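Local atomic coordinates of SJCHGC06286 protein (Schistosoma japonicum, PDB entry 3QBR), a protein that probably regulates apoptosis as a member of the Bcl-2 family, most likely by binding the BH domains of partner proteins. Residues 24-29 with 144-149; 89-94 with 130-135. One frame throughout, in Å; residues are numbered along the deposited sequence.

Contact 1: 24-29 with 144-149; sequences LCHSFL and AIQMLI
A buried helix-to-helix contact near the centre of the Bcl-2-like helical bundle brings Ile149 against His26, Cys25 and Leu29. The 24-29 segment belongs to helix 17-31 and the 144-149 segment to helix 142-159. The axes of these two segments approach to 11.3 Å, with the N-to-C directions 126° apart. No hydrogen bond crosses the interface. Ile149 has the largest share of it. Its CG2 methyl sits over one face of the His26 imidazole, 4.1 Å from the ring centroid, in a CH-pi contact. The same methyl lies 4.1 Å from Cys25 CB. The other branch of Ile149 ends in CD1, which meets Leu29 CD1 tip to tip at 3.5 Å and also reaches the CE1 corner of His26. With chi1 at -68°, CG2 stands anti to the backbone N and over the ring. Gln146 approaches the ring from its edge. Its chain bends at chi2 (-44°) and brings OE1 into the ring plane, 3.5 Å from His26 CE1. Amide and imidazole are nearly coplanar. Helix 35-48 borders this side: Leu45 touches His26, and Leu44 and Thr48 touch Gln146. Leu24 and Phe28 pack instead on helix 58-79, and Ile145 and Leu148 on Leu136 of helix 119-137.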
loop_
_atom_site.group_PDB
_atom_site.type_symbol
_atom_site.label_atom_id
_atom_site.label_comp_id
_atom_site.label_asym_id
_atom_site.label_seq_id
_atom_site.Cartn_x
_atom_site.Cartn_y
_atom_site.Cartn_z
ATOM N N LEU A 24 4.055 4.395 8.730
ATOM C CA LEU A 24 2.756 4.773 8.165
ATOM C C LEU A 24 2.014 3.564 7.633
ATOM O O LEU A 24 0.795 3.462 7.783
ATOM C CB LEU A 24 2.918 5.775 7.047
ATOM C CG LEU A 24 2.569 7.212 7.377
ATOM C CD1 LEU A 24 2.814 8.056 6.117
ATOM C CD2 LEU A 24 1.115 7.307 7.866
ATOM N N CYS A 25 2.756 2.648 7.010
ATOM C CA CYS A 25 2.136 1.440 6.491
ATOM C C CYS A 25 1.512 0.627 7.588
ATOM O O CYS A 25 0.331 0.289 7.484
ATOM C CB CYS A 25 3.128 0.572 5.733
ATOM S SG CYS A 25 3.614 1.351 4.235
ATOM N N HIS A 26 2.305 0.294 8.618
ATOM C CA HIS A 26 1.764 -0.371 9.819
ATOM C C HIS A 26 0.483 0.304 10.368
ATOM O O HIS A 26 -0.579 -0.316 10.422
ATOM C CB HIS A 26 2.837 -0.523 10.903
ATOM C CG HIS A 26 3.960 -1.429 10.512
ATOM N ND1 HIS A 26 3.782 -2.775 10.274
ATOM C CD2 HIS A 26 5.274 -1.188 10.311
ATOM C CE1 HIS A 26 4.937 -3.324 9.943
ATOM N NE2 HIS A 26 5.860 -2.381 9.962
ATOM N N SER A 27 0.559 1.578 10.728
ATOM C CA SER A 27 -0.611 2.252 11.279
ATOM C C SER A 27 -1.773 2.155 10.337
ATOM O O SER A 27 -2.878 1.819 10.748
ATOM C CB SER A 27 -0.340 3.730 11.538
ATOM O OG SER A 27 0.872 3.886 12.236
ATOM N N PHE A 28 -1.537 2.493 9.076
ATOM C CA PHE A 28 -2.616 2.523 8.097
ATOM C C PHE A 28 -3.279 1.153 7.988
ATOM O O PHE A 28 -4.488 1.054 8.007
ATOM C CB PHE A 28 -2.134 3.023 6.728
ATOM C CG PHE A 28 -3.024 2.593 5.591
ATOM C CD1 PHE A 28 -4.265 3.180 5.411
ATOM C CD2 PHE A 28 -2.630 1.579 4.724
ATOM C CE1 PHE A 28 -5.092 2.775 4.370
ATOM C CE2 PHE A 28 -3.452 1.175 3.696
ATOM C CZ PHE A 28 -4.688 1.778 3.519
ATOM N N LEU A 29 -2.486 0.098 7.896
ATOM C CA LEU A 29 -3.050 -1.242 7.959
ATOM C C LEU A 29 -3.804 -1.552 9.285
ATOM O O LEU A 29 -4.853 -2.206 9.281
ATOM C CB LEU A 29 -1.978 -2.294 7.679
ATOM C CG LEU A 29 -1.249 -2.210 6.336
ATOM C CD1 LEU A 29 0.008 -3.117 6.352
ATOM C CD2 LEU A 29 -2.190 -2.519 5.127
ATOM N N ALA A 144 5.341 -13.287 4.508
ATOM C CA ALA A 144 5.071 -12.589 3.246
ATOM C C ALA A 144 4.553 -11.169 3.529
ATOM O O ALA A 144 4.958 -10.197 2.870
ATOM C CB ALA A 144 4.092 -13.374 2.311
ATOM N N ILE A 145 3.664 -11.065 4.515
ATOM C CA ILE A 145 3.086 -9.789 4.903
ATOM C C ILE A 145 4.205 -8.804 5.275
ATOM O O ILE A 145 4.321 -7.721 4.689
ATOM C CB ILE A 145 2.095 -9.969 6.083
ATOM C CG1 ILE A 145 0.902 -10.806 5.641
ATOM C CG2 ILE A 145 1.640 -8.622 6.616
ATOM C CD1 ILE A 145 -0.227 -10.962 6.681
ATOM N N GLN A 146 5.049 -9.199 6.225
ATOM C CA GLN A 146 6.145 -8.343 6.654
ATOM C C GLN A 146 7.060 -8.050 5.496
ATOM O O GLN A 146 7.737 -7.023 5.464
ATOM C CB GLN A 146 6.945 -8.982 7.794
ATOM C CG GLN A 146 6.269 -8.887 9.169
ATOM C CD GLN A 146 5.657 -7.504 9.463
ATOM O OE1 GLN A 146 6.306 -6.461 9.265
ATOM N NE2 GLN A 146 4.403 -7.499 9.954
ATOM N N MET A 147 7.103 -8.961 4.537
ATOM C CA MET A 147 7.963 -8.751 3.380
ATOM C C MET A 147 7.392 -7.620 2.508
ATOM O O MET A 147 8.095 -6.664 2.175
ATOM C CB MET A 147 8.105 -10.048 2.603
ATOM C CG MET A 147 9.157 -9.992 1.502
ATOM S SD MET A 147 8.409 -9.549 -0.067
ATOM C CE MET A 147 7.371 -11.006 -0.279
ATOM N N LEU A 148 6.106 -7.713 2.177
ATOM C CA LEU A 148 5.455 -6.676 1.390
ATOM C C LEU A 148 5.652 -5.294 2.015
ATOM O O LEU A 148 6.024 -4.330 1.332
ATOM C CB LEU A 148 3.960 -6.965 1.238
ATOM C CG LEU A 148 3.594 -8.102 0.297
ATOM C CD1 LEU A 148 2.084 -8.328 0.292
ATOM C CD2 LEU A 148 4.092 -7.722 -1.119
ATOM N N ILE A 149 5.405 -5.203 3.322
ATOM C CA ILE A 149 5.549 -3.933 4.020
ATOM C C ILE A 149 6.983 -3.405 3.963
ATOM O O ILE A 149 7.195 -2.209 3.806
ATOM C CB ILE A 149 5.093 -4.041 5.466
ATOM C CG1 ILE A 149 3.585 -4.264 5.515
ATOM C CG2 ILE A 149 5.442 -2.780 6.202
ATOM C CD1 ILE A 149 3.096 -4.644 6.902
#

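Contact 2: 89-94 with 130-135; sequences LGIDSD and RILVLR
Asp92 and Arg135 form a salt bridge between the loop after helix 83-89 and the C-terminal part of helix 119-137. Asp92 OD1 lies 2.9 Å from Arg135 NE. The hydrogen bond in this pair is weak, because its N-H...O angle is only 123°. Asp92 OD2 lies over one face of the guanidinium, 3.0 Å from Arg135 NH2. The carboxylate and guanidinium planes are 44° apart, so the two groups do not meet as a flat, two-pronged pair. The arginine chain bends at chi3 (73°), and this turns the guanidinium across the carboxylate.

An apolar patch lies beside the charges. Ile91 CG2 packs 4.1 Å from Arg135 CB, at the base of the arginine side chain. Leu132 CD2 is the shared apolar partner of the loop. It lies 4.2 Å from Leu89 CD1 and 4.4 Å from Ile91 CD1. The leucine side chains cross at about a right angle.

The backbone turn helps to set these positions. Helix 83-89 ends in a Schellman motif, with Gly90 as the C-prime residue at positive phi. Ile91 N bonds back to Ala86 O, and Gly90 N to Gln87 O. The turn brings Ile91 and Asp92 to helix 119-137. His139 NE2 hydrogen-bonds to Asp92 O and so helps to hold the backbone of the aspartate. Leu102 of helix 99-113 touches both Leu89 and Ile91, and Tyr106 touches Leu132. Arg135 also packs on Ile82, Glu83 and Ala86.

The chemistry is therefore mixed. Buried Ile91 and Leu132 supply apolar packing, while the opposite charges lie in a partly exposed setting. Their attraction probably owes more to proximity than to directed hydrogen bonding, and Glu83, whose side chain touches Arg135, may add to the negative potential there.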
loop_
_atom_site.group_PDB
_atom_site.type_symbol
_atom_site.label_atom_id
_atom_site.label_comp_id
_atom_site.label_asym_id
_atom_site.label_seq_id
_atom_site.Cartn_x
_atom_site.Cartn_y
_atom_site.Cartn_z
ATOM N N LEU A 89 -0.484 -14.491 -8.085
ATOM C CA LEU A 89 0.590 -14.172 -7.140
ATOM C C LEU A 89 0.899 -15.345 -6.225
ATOM O O LEU A 89 2.024 -15.497 -5.748
ATOM C CB LEU A 89 0.237 -12.931 -6.324
ATOM C CG LEU A 89 0.612 -11.636 -7.043
ATOM C CD1 LEU A 89 -0.230 -10.457 -6.564
ATOM C CD2 LEU A 89 2.107 -11.379 -6.883
ATOM N N GLY A 90 -0.105 -16.184 -5.999
ATOM C CA GLY A 90 0.082 -17.390 -5.223
ATOM C C GLY A 90 -0.046 -17.028 -3.773
ATOM O O GLY A 90 0.847 -17.288 -2.968
ATOM N N ILE A 91 -1.185 -16.428 -3.456
ATOM C CA ILE A 91 -1.409 -15.818 -2.162
ATOM C C ILE A 91 -2.683 -16.321 -1.513
ATOM O O ILE A 91 -2.863 -16.174 -0.314
ATOM C CB ILE A 91 -1.466 -14.291 -2.299
ATOM C CG1 ILE A 91 -0.063 -13.713 -2.135
ATOM C CG2 ILE A 91 -2.429 -13.683 -1.291
ATOM C CD1 ILE A 91 -0.033 -12.229 -2.274
ATOM N N ASP A 92 -3.567 -16.921 -2.298
ATOM C CA ASP A 92 -4.795 -17.475 -1.742
ATOM C C ASP A 92 -4.628 -18.917 -1.279
ATOM O O ASP A 92 -5.571 -19.536 -0.776
ATOM C CB ASP A 92 -5.927 -17.364 -2.748
ATOM C CG ASP A 92 -6.450 -15.962 -2.858
ATOM O OD1 ASP A 92 -6.350 -15.213 -1.858
ATOM O OD2 ASP A 92 -6.950 -15.604 -3.939
ATOM N N SER A 93 -3.417 -19.440 -1.441
ATOM C CA SER A 93 -3.117 -20.814 -1.070
ATOM C C SER A 93 -2.904 -20.964 0.433
ATOM O O SER A 93 -2.456 -20.033 1.117
ATOM C CB SER A 93 -1.858 -21.284 -1.803
ATOM O OG SER A 93 -0.792 -20.360 -1.620
ATOM N N ASP A 94 -3.240 -22.146 0.937
ATOM C CA ASP A 94 -2.804 -22.579 2.253
ATOM C C ASP A 94 -1.315 -22.891 2.130
ATOM O O ASP A 94 -0.632 -23.203 3.103
ATOM C CB ASP A 94 -3.577 -23.834 2.653
ATOM C CG ASP A 94 -3.236 -24.316 4.045
ATOM O OD1 ASP A 94 -2.166 -23.947 4.572
ATOM O OD2 ASP A 94 -4.044 -25.073 4.617
ATOM N N ARG A 130 -2.776 -3.015 1.147
ATOM C CA ARG A 130 -3.832 -3.441 2.075
ATOM C C ARG A 130 -4.532 -4.711 1.614
ATOM O O ARG A 130 -4.764 -5.640 2.395
ATOM C CB ARG A 130 -4.885 -2.347 2.210
ATOM C CG ARG A 130 -5.842 -2.590 3.325
ATOM C CD ARG A 130 -6.893 -1.488 3.424
ATOM N NE ARG A 130 -8.025 -1.901 2.615
ATOM C CZ ARG A 130 -9.172 -2.348 3.104
ATOM N NH1 ARG A 130 -9.369 -2.391 4.413
ATOM N NH2 ARG A 130 -10.133 -2.728 2.276
ATOM N N ILE A 131 -4.876 -4.725 0.333
ATOM C CA ILE A 131 -5.649 -5.795 -0.266
ATOM C C ILE A 131 -4.835 -7.079 -0.243
ATOM O O ILE A 131 -5.336 -8.132 0.132
ATOM C CB ILE A 131 -6.091 -5.392 -1.699
ATOM C CG1 ILE A 131 -7.390 -4.593 -1.621
ATOM C CG2 ILE A 131 -6.231 -6.605 -2.608
ATOM C CD1 ILE A 131 -7.585 -3.626 -2.772
ATOM N N LEU A 132 -3.565 -6.973 -0.605
ATOM C CA LEU A 132 -2.650 -8.103 -0.537
ATOM C C LEU A 132 -2.506 -8.623 0.879
ATOM O O LEU A 132 -2.593 -9.833 1.109
ATOM C CB LEU A 132 -1.269 -7.707 -1.061
ATOM C CG LEU A 132 -1.211 -7.335 -2.551
ATOM C CD1 LEU A 132 0.206 -7.182 -3.060
ATOM C CD2 LEU A 132 -1.913 -8.401 -3.361
ATOM N N VAL A 133 -2.261 -7.701 1.817
ATOM C CA VAL A 133 -2.020 -8.037 3.220
ATOM C C VAL A 133 -3.241 -8.748 3.826
ATOM O O VAL A 133 -3.121 -9.806 4.450
ATOM C CB VAL A 133 -1.608 -6.782 4.055
ATOM C CG1 VAL A 133 -1.889 -6.989 5.600
ATOM C CG2 VAL A 133 -0.141 -6.406 3.762
ATOM N N LEU A 134 -4.414 -8.177 3.613
ATOM C CA LEU A 134 -5.645 -8.805 4.071
ATOM C C LEU A 134 -5.915 -10.184 3.456
ATOM O O LEU A 134 -6.538 -11.036 4.091
ATOM C CB LEU A 134 -6.816 -7.880 3.807
ATOM C CG LEU A 134 -6.748 -6.627 4.666
ATOM C CD1 LEU A 134 -7.901 -5.662 4.329
ATOM C CD2 LEU A 134 -6.739 -7.023 6.142
ATOM N N ARG A 135 -5.458 -10.421 2.230
ATOM C CA ARG A 135 -5.663 -11.739 1.631
ATOM C C ARG A 135 -4.615 -12.714 2.117
ATOM O O ARG A 135 -4.892 -13.888 2.298
ATOM C CB ARG A 135 -5.665 -11.679 0.102
ATOM C CG ARG A 135 -6.861 -10.944 -0.461
ATOM C CD ARG A 135 -7.203 -11.414 -1.871
ATOM N NE ARG A 135 -7.823 -12.740 -1.887
ATOM C CZ ARG A 135 -8.812 -13.091 -2.707
ATOM N NH1 ARG A 135 -9.308 -12.213 -3.568
ATOM N NH2 ARG A 135 -9.322 -14.314 -2.657
#

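In the fold
Contacts 1 and 2 have centres about 13 Å apart and meet where helix 119-137 packs on helices 17-31 and 142-159, the latter following it in the chain. The 24-29 and 144-149 segments both touch the 130-135 segment. Leu29 CD2 packs 3.6 Å from Arg130 CA, and Leu148 CD1 packs 3.7 Å from Leu132 CB. Leu132 thus links the apolar part of contact 2 to helix 142-159 of contact 1. Contact 1 lies deeper, its centre about 6 Å from the centre of the chain against about 13 Å for contact 2. In sequence, contact 2 falls wholly between the two segments of contact 1. Together they tie the N-terminal helix and a connecting loop to consecutive helices of the bundle.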